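Local coordinates for protein jasmonate-induced oxygenase 2 (Arabidopsis thaliana, PDB 6LSV) that oxidises the stress hormone jasmonate to 12-hydroxyjasmonate, using iron, molecular oxygen and 2-oxoglutarate, at residues A[227-239]-A[258-271]. Numbering follows the deposited sequence.
With FE (Fe (III) ion), chain E; AKG (2-oxoglutaric acid), chain C; JAA ({(1R,2R)-3-oxo-2-[(2Z)-pent-2-en-1-yl]cyclopentyl}acetic acid), chain D.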
ATOM      1  N   HIS A 227      -3.360   0.977  -9.209  1.00 20.43           N
ATOM      2  CA  HIS A 227      -4.174   0.162  -8.318  1.00 24.06           C
ATOM      3  C   HIS A 227      -4.618   1.016  -7.140  1.00 27.54           C
ATOM      4  O   HIS A 227      -4.001   2.036  -6.819  1.00 29.12           O
ATOM      5  CB  HIS A 227      -3.411  -1.057  -7.797  1.00 23.84           C
ATOM      6  CG  HIS A 227      -2.373  -0.715  -6.775  1.00 24.11           C
ATOM      7  ND1 HIS A 227      -1.255   0.032  -7.076  1.00 25.99           N
ATOM      8  CD2 HIS A 227      -2.291  -1.001  -5.455  1.00 29.45           C
ATOM      9  CE1 HIS A 227      -0.524   0.185  -5.987  1.00 27.13           C
ATOM     10  NE2 HIS A 227      -1.131  -0.431  -4.989  1.00 28.37           N
ATOM     11  N   SER A 228      -5.698   0.583  -6.503  1.00 24.57           N
ATOM     12  CA  SER A 228      -6.020   0.996  -5.148  1.00 25.79           C
ATOM     13  C   SER A 228      -5.718  -0.166  -4.210  1.00 29.42           C
ATOM     14  O   SER A 228      -5.769  -1.335  -4.609  1.00 28.87           O
ATOM     15  CB  SER A 228      -7.485   1.425  -5.016  1.00 21.79           C
ATOM     16  OG  SER A 228      -8.369   0.404  -5.437  1.00 21.82           O
ATOM     17  N   ASP A 229      -5.382   0.160  -2.970  1.00 24.00           N
ATOM     18  CA  ASP A 229      -5.042  -0.877  -2.004  1.00 24.22           C
ATOM     19  C   ASP A 229      -6.295  -1.650  -1.609  1.00 24.09           C
ATOM     20  O   ASP A 229      -7.323  -1.037  -1.298  1.00 25.63           O
ATOM     21  CB  ASP A 229      -4.381  -0.265  -0.777  1.00 25.15           C
ATOM     22  CG  ASP A 229      -3.034   0.343  -1.097  1.00 29.65           C
ATOM     23  OD1 ASP A 229      -2.335  -0.209  -1.969  1.00 30.08           O
ATOM     24  OD2 ASP A 229      -2.681   1.376  -0.491  1.00 34.06           O
ATOM     25  N   PRO A 230      -6.252  -2.985  -1.613  1.00 25.04           N
ATOM     26  CA  PRO A 230      -7.477  -3.754  -1.338  1.00 20.90           C
ATOM     27  C   PRO A 230      -7.970  -3.639   0.094  1.00 21.02           C
ATOM     28  O   PRO A 230      -9.176  -3.783   0.329  1.00 19.89           O
ATOM     29  CB  PRO A 230      -7.065  -5.196  -1.669  1.00 15.18           C
ATOM     30  CG  PRO A 230      -5.581  -5.212  -1.528  1.00 16.24           C
ATOM     31  CD  PRO A 230      -5.102  -3.849  -1.929  1.00 22.02           C
ATOM     32  N   GLY A 231      -7.084  -3.392   1.054  1.00 18.57           N
ATOM     33  CA  GLY A 231      -7.436  -3.454   2.457  1.00 19.66           C
ATOM     34  C   GLY A 231      -8.122  -2.202   2.965  1.00 20.05           C
ATOM     35  O   GLY A 231      -8.722  -1.431   2.211  1.00 18.47           O
ATOM     36  N   GLY A 232      -8.021  -2.004   4.280  1.00 19.44           N
ATOM     37  CA  GLY A 232      -8.694  -0.908   4.952  1.00 19.47           C
ATOM     38  C   GLY A 232      -8.053   0.440   4.709  1.00 19.27           C
ATOM     39  O   GLY A 232      -8.613   1.278   3.996  1.00 18.86           O
ATOM     40  N   MET A 233      -6.890   0.676   5.312  1.00 19.26           N
ATOM     41  CA  MET A 233      -6.116   1.874   5.032  1.00 19.48           C
ATOM     42  C   MET A 233      -4.644   1.505   4.940  1.00 25.13           C
ATOM     43  O   MET A 233      -4.193   0.519   5.529  1.00 23.45           O
ATOM     44  CB  MET A 233      -6.309   2.965   6.096  1.00 25.76           C
ATOM     45  CG  MET A 233      -6.219   2.484   7.531  1.00 33.25           C
ATOM     46  SD  MET A 233      -6.199   3.856   8.706  1.00 35.20           S
ATOM     47  CE  MET A 233      -4.548   4.500   8.446  1.00 36.41           C
ATOM     48  N   THR A 234      -3.901   2.306   4.183  1.00 25.29           N
ATOM     49  CA  THR A 234      -2.463   2.144   4.042  1.00 25.42           C
ATOM     50  C   THR A 234      -1.759   3.342   4.659  1.00 26.42           C
ATOM     51  O   THR A 234      -2.131   4.491   4.395  1.00 24.75           O
ATOM     52  CB  THR A 234      -2.059   2.000   2.572  1.00 25.61           C
ATOM     53  OG1 THR A 234      -2.820   0.950   1.962  1.00 29.46           O
ATOM     54  CG2 THR A 234      -0.572   1.676   2.453  1.00 24.95           C
ATOM     55  N   ILE A 235      -0.759   3.072   5.488  1.00 22.79           N
ATOM     56  CA  ILE A 235       0.156   4.098   5.968  1.00 23.30           C
ATOM     57  C   ILE A 235       1.440   3.937   5.168  1.00 23.34           C
ATOM     58  O   ILE A 235       2.154   2.938   5.312  1.00 26.64           O
ATOM     59  CB  ILE A 235       0.394   3.992   7.482  1.00 24.94           C
ATOM     60  CG1 ILE A 235      -0.916   4.224   8.238  1.00 19.22           C
ATOM     61  CG2 ILE A 235       1.426   5.015   7.938  1.00 21.69           C
ATOM     62  CD1 ILE A 235      -0.804   4.043   9.730  1.00 18.83           C
ATOM     63  N   LEU A 236       1.721   4.908   4.304  1.00 20.50           N
ATOM     64  CA  LEU A 236       2.801   4.826   3.330  1.00 21.01           C
ATOM     65  C   LEU A 236       3.945   5.736   3.753  1.00 26.66           C
ATOM     66  O   LEU A 236       3.736   6.928   4.007  1.00 25.78           O
ATOM     67  CB  LEU A 236       2.294   5.218   1.939  1.00 26.25           C
ATOM     68  CG  LEU A 236       3.238   5.268   0.735  1.00 25.25           C
ATOM     69  CD1 LEU A 236       3.927   3.932   0.512  1.00 21.02           C
ATOM     70  CD2 LEU A 236       2.461   5.680  -0.511  1.00 23.56           C
ATOM     71  N   LEU A 237       5.151   5.171   3.834  1.00 26.61           N
ATOM     72  CA  LEU A 237       6.366   5.950   4.049  1.00 24.52           C
ATOM     73  C   LEU A 237       7.122   5.989   2.729  1.00 21.73           C
ATOM     74  O   LEU A 237       7.918   5.086   2.435  1.00 27.52           O
ATOM     75  CB  LEU A 237       7.234   5.355   5.159  1.00 22.10           C
ATOM     76  CG  LEU A 237       8.507   6.148   5.472  1.00 24.83           C
ATOM     77  CD1 LEU A 237       8.190   7.630   5.627  1.00 25.07           C
ATOM     78  CD2 LEU A 237       9.196   5.614   6.720  1.00 23.31           C
ATOM     79  N   PRO A 238       6.897   6.992   1.891  1.00 26.35           N
ATOM     80  CA  PRO A 238       7.578   7.037   0.597  1.00 26.76           C
ATOM     81  C   PRO A 238       9.036   7.437   0.757  1.00 26.19           C
ATOM     82  O   PRO A 238       9.451   7.991   1.776  1.00 31.69           O
ATOM     83  CB  PRO A 238       6.793   8.097  -0.184  1.00 29.92           C
ATOM     84  CG  PRO A 238       6.212   8.982   0.863  1.00 24.13           C
ATOM     85  CD  PRO A 238       5.997   8.141   2.095  1.00 25.84           C
ATOM     86  N   ASP A 239       9.810   7.136  -0.281  1.00 31.45           N
ATOM     87  CA  ASP A 239      11.240   7.407  -0.260  1.00 33.08           C
ATOM     88  C   ASP A 239      11.492   8.886   0.007  1.00 32.17           C
ATOM     89  O   ASP A 239      10.999   9.753  -0.721  1.00 28.47           O
ATOM     90  CB  ASP A 239      11.874   6.977  -1.582  1.00 31.28           C
ATOM     91  CG  ASP A 239      13.390   6.938  -1.514  1.00 36.12           C
ATOM     92  OD1 ASP A 239      14.013   8.022  -1.557  1.00 37.49           O
ATOM     93  OD2 ASP A 239      13.956   5.826  -1.409  1.00 28.63           O
ATOM     94  N   PRO A 258       7.272  14.096  -1.219  1.00 30.76           N
ATOM     95  CA  PRO A 258       7.147  13.663   0.175  1.00 31.63           C
ATOM     96  C   PRO A 258       7.602  14.751   1.135  1.00 31.54           C
ATOM     97  O   PRO A 258       8.580  15.460   0.888  1.00 34.92           O
ATOM     98  CB  PRO A 258       8.058  12.435   0.244  1.00 24.33           C
ATOM     99  CG  PRO A 258       9.108  12.725  -0.771  1.00 28.31           C
ATOM    100  CD  PRO A 258       8.401  13.436  -1.898  1.00 27.61           C
ATOM    101  N   HIS A 259       6.866  14.887   2.228  1.00 28.08           N
ATOM    102  CA  HIS A 259       7.208  15.802   3.304  1.00 27.52           C
ATOM    103  C   HIS A 259       8.024  15.063   4.361  1.00 24.92           C
ATOM    104  O   HIS A 259       7.683  13.935   4.725  1.00 24.26           O
ATOM    105  CB  HIS A 259       5.945  16.388   3.933  1.00 26.84           C
ATOM    106  CG  HIS A 259       6.207  17.488   4.915  1.00 21.61           C
ATOM    107  ND1 HIS A 259       6.191  18.819   4.561  1.00 22.59           N
ATOM    108  CD2 HIS A 259       6.486  17.454   6.239  1.00 21.56           C
ATOM    109  CE1 HIS A 259       6.454  19.559   5.624  1.00 26.07           C
ATOM    110  NE2 HIS A 259       6.636  18.755   6.656  1.00 23.87           N
ATOM    111  N   PRO A 260       9.106  15.679   4.837  1.00 28.86           N
ATOM    112  CA  PRO A 260      10.012  14.994   5.769  1.00 26.54           C
ATOM    113  C   PRO A 260       9.298  14.424   6.986  1.00 29.12           C
ATOM    114  O   PRO A 260       8.579  15.129   7.699  1.00 32.31           O
ATOM    115  CB  PRO A 260      11.005  16.094   6.170  1.00 19.99           C
ATOM    116  CG  PRO A 260      10.522  17.363   5.522  1.00 25.94           C
ATOM    117  CD  PRO A 260       9.658  16.960   4.378  1.00 28.81           C
ATOM    118  N   HIS A 261       9.507  13.124   7.217  1.00 22.58           N
ATOM    119  CA  HIS A 261       9.019  12.408   8.399  1.00 21.09           C
ATOM    120  C   HIS A 261       7.512  12.512   8.566  1.00 25.48           C
ATOM    121  O   HIS A 261       6.989  12.373   9.676  1.00 26.96           O
ATOM    122  CB  HIS A 261       9.735  12.878   9.661  1.00 20.68           C
ATOM    123  CG  HIS A 261      11.218  12.711   9.590  1.00 28.83           C
ATOM    124  ND1 HIS A 261      12.081  13.774   9.441  1.00 27.89           N
ATOM    125  CD2 HIS A 261      11.988  11.598   9.607  1.00 27.55           C
ATOM    126  CE1 HIS A 261      13.322  13.325   9.392  1.00 33.91           C
ATOM    127  NE2 HIS A 261      13.293  12.007   9.491  1.00 34.21           N
ATOM    128  N   ALA A 262       6.812  12.754   7.469  1.00 21.44           N
ATOM    129  CA  ALA A 262       5.372  12.596   7.401  1.00 26.91           C
ATOM    130  C   ALA A 262       5.035  11.237   6.795  1.00 28.51           C
ATOM    131  O   ALA A 262       5.852  10.612   6.111  1.00 19.99           O
ATOM    132  CB  ALA A 262       4.740  13.717   6.570  1.00 26.64           C
ATOM    133  N   PHE A 263       3.822  10.775   7.073  1.00 30.47           N
ATOM    134  CA  PHE A 263       3.246   9.625   6.397  1.00 22.94           C
ATOM    135  C   PHE A 263       2.184  10.099   5.418  1.00 25.76           C
ATOM    136  O   PHE A 263       1.659  11.211   5.523  1.00 30.06           O
ATOM    137  CB  PHE A 263       2.612   8.642   7.386  1.00 21.06           C
ATOM    138  CG  PHE A 263       3.598   7.913   8.244  1.00 26.31           C
ATOM    139  CD1 PHE A 263       4.423   6.939   7.703  1.00 21.03           C
ATOM    140  CD2 PHE A 263       3.678   8.179   9.601  1.00 25.82           C
ATOM    141  CE1 PHE A 263       5.319   6.256   8.494  1.00 22.81           C
ATOM    142  CE2 PHE A 263       4.575   7.499  10.402  1.00 23.06           C
ATOM    143  CZ  PHE A 263       5.395   6.533   9.848  1.00 27.16           C
ATOM    144  N   ILE A 264       1.868   9.241   4.458  1.00 28.20           N
ATOM    145  CA  ILE A 264       0.698   9.415   3.611  1.00 23.40           C
ATOM    146  C   ILE A 264      -0.300   8.338   3.998  1.00 24.18           C
ATOM    147  O   ILE A 264       0.044   7.149   4.042  1.00 26.22           O
ATOM    148  CB  ILE A 264       1.053   9.351   2.116  1.00 23.60           C
ATOM    149  CG1 ILE A 264       1.811  10.617   1.706  1.00 25.68           C
ATOM    150  CG2 ILE A 264      -0.209   9.200   1.279  1.00 21.57           C
ATOM    151  CD1 ILE A 264       2.591  10.483   0.419  1.00 25.73           C
ATOM    152  N   VAL A 265      -1.516   8.756   4.325  1.00 22.39           N
ATOM    153  CA  VAL A 265      -2.585   7.850   4.719  1.00 21.99           C
ATOM    154  C   VAL A 265      -3.454   7.611   3.495  1.00 22.18           C
ATOM    155  O   VAL A 265      -4.037   8.553   2.945  1.00 26.52           O
ATOM    156  CB  VAL A 265      -3.402   8.421   5.889  1.00 22.71           C
ATOM    157  CG1 VAL A 265      -4.431   7.417   6.375  1.00 18.03           C
ATOM    158  CG2 VAL A 265      -2.479   8.830   7.026  1.00 21.03           C
ATOM    159  N   ASN A 266      -3.527   6.361   3.053  1.00 24.77           N
ATOM    160  CA  ASN A 266      -4.322   5.988   1.892  1.00 24.55           C
ATOM    161  C   ASN A 266      -5.607   5.319   2.353  1.00 27.27           C
ATOM    162  O   ASN A 266      -5.567   4.370   3.143  1.00 27.82           O
ATOM    163  CB  ASN A 266      -3.553   5.039   0.970  1.00 28.20           C
ATOM    164  CG  ASN A 266      -2.492   5.745   0.150  1.00 35.29           C
ATOM    165  OD1 ASN A 266      -2.482   6.972   0.047  1.00 39.58           O
ATOM    166  ND2 ASN A 266      -1.595   4.969  -0.449  1.00 35.50           N
ATOM    167  N   ILE A 267      -6.741   5.822   1.870  1.00 25.77           N
ATOM    168  CA  ILE A 267      -7.992   5.092   2.010  1.00 23.50           C
ATOM    169  C   ILE A 267      -7.921   3.842   1.144  1.00 24.02           C
ATOM    170  O   ILE A 267      -7.585   3.911  -0.045  1.00 23.73           O
ATOM    171  CB  ILE A 267      -9.186   5.976   1.614  1.00 26.32           C
ATOM    172  CG1 ILE A 267      -9.272   7.216   2.514  1.00 24.94           C
ATOM    173  CG2 ILE A 267     -10.483   5.175   1.650  1.00 20.97           C
ATOM    174  CD1 ILE A 267      -9.690   6.920   3.939  1.00 22.45           C
ATOM    175  N   GLY A 268      -8.211   2.688   1.739  1.00 18.98           N
ATOM    176  CA  GLY A 268      -8.210   1.450   0.991  1.00 18.60           C
ATOM    177  C   GLY A 268      -9.592   1.073   0.475  1.00 25.87           C
ATOM    178  O   GLY A 268     -10.595   1.724   0.776  1.00 20.30           O
ATOM    179  N   ASP A 269      -9.617  -0.007  -0.312  1.00 20.67           N
ATOM    180  CA  ASP A 269     -10.869  -0.473  -0.904  1.00 22.77           C
ATOM    181  C   ASP A 269     -11.895  -0.826   0.166  1.00 23.60           C
ATOM    182  O   ASP A 269     -13.096  -0.587  -0.012  1.00 19.89           O
ATOM    183  CB  ASP A 269     -10.604  -1.682  -1.804  1.00 22.20           C
ATOM    184  CG  ASP A 269     -10.199  -1.286  -3.214  1.00 27.94           C
ATOM    185  OD1 ASP A 269     -10.195  -0.073  -3.520  1.00 26.16           O
ATOM    186  OD2 ASP A 269      -9.892  -2.194  -4.018  1.00 29.82           O
ATOM    187  N   GLN A 270     -11.442  -1.394   1.286  1.00 18.34           N
ATOM    188  CA  GLN A 270     -12.375  -1.827   2.320  1.00 21.54           C
ATOM    189  C   GLN A 270     -13.089  -0.648   2.971  1.00 26.04           C
ATOM    190  O   GLN A 270     -14.269  -0.759   3.323  1.00 26.31           O
ATOM    191  CB  GLN A 270     -11.641  -2.657   3.373  1.00 19.29           C
ATOM    192  CG  GLN A 270     -11.092  -3.970   2.840  1.00 23.52           C
ATOM    193  CD  GLN A 270     -12.119  -4.744   2.036  1.00 26.48           C
ATOM    194  OE1 GLN A 270     -13.208  -5.044   2.524  1.00 26.78           O
ATOM    195  NE2 GLN A 270     -11.780  -5.066   0.791  1.00 19.94           N
ATOM    196  N   ILE A 271     -12.405   0.486   3.131  1.00 22.38           N
ATOM    197  CA  ILE A 271     -13.059   1.638   3.741  1.00 21.21           C
ATOM    198  C   ILE A 271     -14.003   2.311   2.751  1.00 19.86           C
ATOM    199  O   ILE A 271     -15.067   2.802   3.146  1.00 22.83           O
ATOM    200  CB  ILE A 271     -12.008   2.613   4.298  1.00 23.94           C
ATOM    201  CG1 ILE A 271     -11.331   1.999   5.525  1.00 24.09           C
ATOM    202  CG2 ILE A 271     -12.636   3.954   4.659  1.00 23.30           C
ATOM    203  CD1 ILE A 271     -10.438   2.952   6.285  1.00 23.80           C
TER
HETATM  204 FE    FE E 403      -0.236   0.545  -2.985  1.00 56.84          FE
HETATM  205  C1  AKG C 401       2.318   0.577  -2.414  1.00 34.61           C
HETATM  206  O1  AKG C 401       1.300   0.751  -1.699  1.00 27.05           O
HETATM  207  O2  AKG C 401       2.835  -0.572  -2.481  1.00 45.55           O
HETATM  208  C2  AKG C 401       2.894   1.756  -3.206  1.00 40.34           C
HETATM  209  O5  AKG C 401       2.217   2.270  -4.033  1.00 41.48           O
HETATM  210  C3  AKG C 401       4.313   2.290  -2.964  1.00 29.82           C
HETATM  211  C4  AKG C 401       4.311   3.813  -3.121  1.00 37.32           C
HETATM  212  C5  AKG C 401       5.730   4.347  -3.328  1.00 30.38           C
HETATM  213  O3  AKG C 401       6.045   5.507  -2.953  1.00 16.58           O
HETATM  214  O4  AKG C 401       6.588   3.617  -3.883  1.00 36.40           O
HETATM  215  O01 JAA D 402       1.903  -7.651  -2.087  1.00 23.38           O
HETATM  216  O02 JAA D 402      -3.259  -8.280   1.579  1.00 22.94           O
HETATM  217  O03 JAA D 402      -3.690  -9.886   0.178  1.00 28.24           O
HETATM  218  C04 JAA D 402      -1.089  -8.089  -0.579  1.00 26.64           C
HETATM  219  C05 JAA D 402      -0.294  -7.394  -1.816  1.00 25.45           C
HETATM  220  C06 JAA D 402      -0.670  -9.581  -0.665  1.00 23.20           C
HETATM  221  C07 JAA D 402       0.446  -9.622  -1.478  1.00 22.68           C
HETATM  222  C08 JAA D 402       0.819  -8.067  -1.844  1.00 24.18           C
HETATM  223  C09 JAA D 402      -0.017  -5.851  -1.543  1.00 26.23           C
HETATM  224  C10 JAA D 402      -2.505  -7.964  -0.707  1.00 20.51           C
HETATM  225  C11 JAA D 402      -1.199  -5.009  -2.027  1.00 27.21           C
HETATM  226  C12 JAA D 402      -3.190  -8.754   0.413  1.00 23.78           C
HETATM  227  C13 JAA D 402      -1.028  -3.941  -2.783  1.00 24.01           C
HETATM  228  C14 JAA D 402       0.364  -3.493  -3.220  1.00 28.82           C
HETATM  229  C15 JAA D 402       0.390  -3.311  -4.738  1.00 26.05           C
HETATM  230  O   HOH W   1      -5.817   3.078  -1.691  1.00 28.26           O
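Thr234 and Asn266, a hydrogen-bonded antiparallel pair with bonds both ways (Asn266 N to Thr234 O 2.7 Å) and CB against CB, join strands 233-237 and 263-267 in the jelly-roll (double-stranded beta-helix) core of this 2-oxoglutarate oxygenase and illustrate how one strand pair can serve two different faces. On the face packed against helix 161-186, the CG2 methyl of Ile235, held anti to its backbone N, lies over one face of the Phe263 ring as a CH-pi contact, 3.9 Å from the centroid, while Leu237 CB comes to the ring's edge, near its plane. Further along, Met233 bends at chi3 (-73°) and lays CE against Val265 CG1. The other face looks into the active site. There the methyls of Leu236 lie against 2-oxoglutarate, CD1 being 3.7 Å from its C4, and CG of Pro238 touches both Ile264 CD1 and Pro258 CB. His227 and Asp229, with His284, form the facial triad that holds the iron. The Thr234 hydroxyl donates a hydrogen bond to Asp229 OD2, while OD1 binds the iron, which probably steadies the carboxylate. Where strand 233-237 begins and strand 263-267 runs out, Gly232 and Met233 form a classic beta bulge toward Tyr301 of neighbouring strand 294-302. Gly268, the helix N-cap, has no side chain, and the carbonyls of Gly231 and Gly232 come close to its backbone; Gly268 N bonds Gly232 O and Gln270 N bonds Gly231 O. Gln270 folds back so that NE2 reaches Pro230 O at 2.9 Å. Asp269 is also bound by Tyr332 and Ser281, and OG of Ser228 donates a hydrogen bond to Asp269 OD1 (2.7 Å) from the syn side, 27° out of the carboxylate plane.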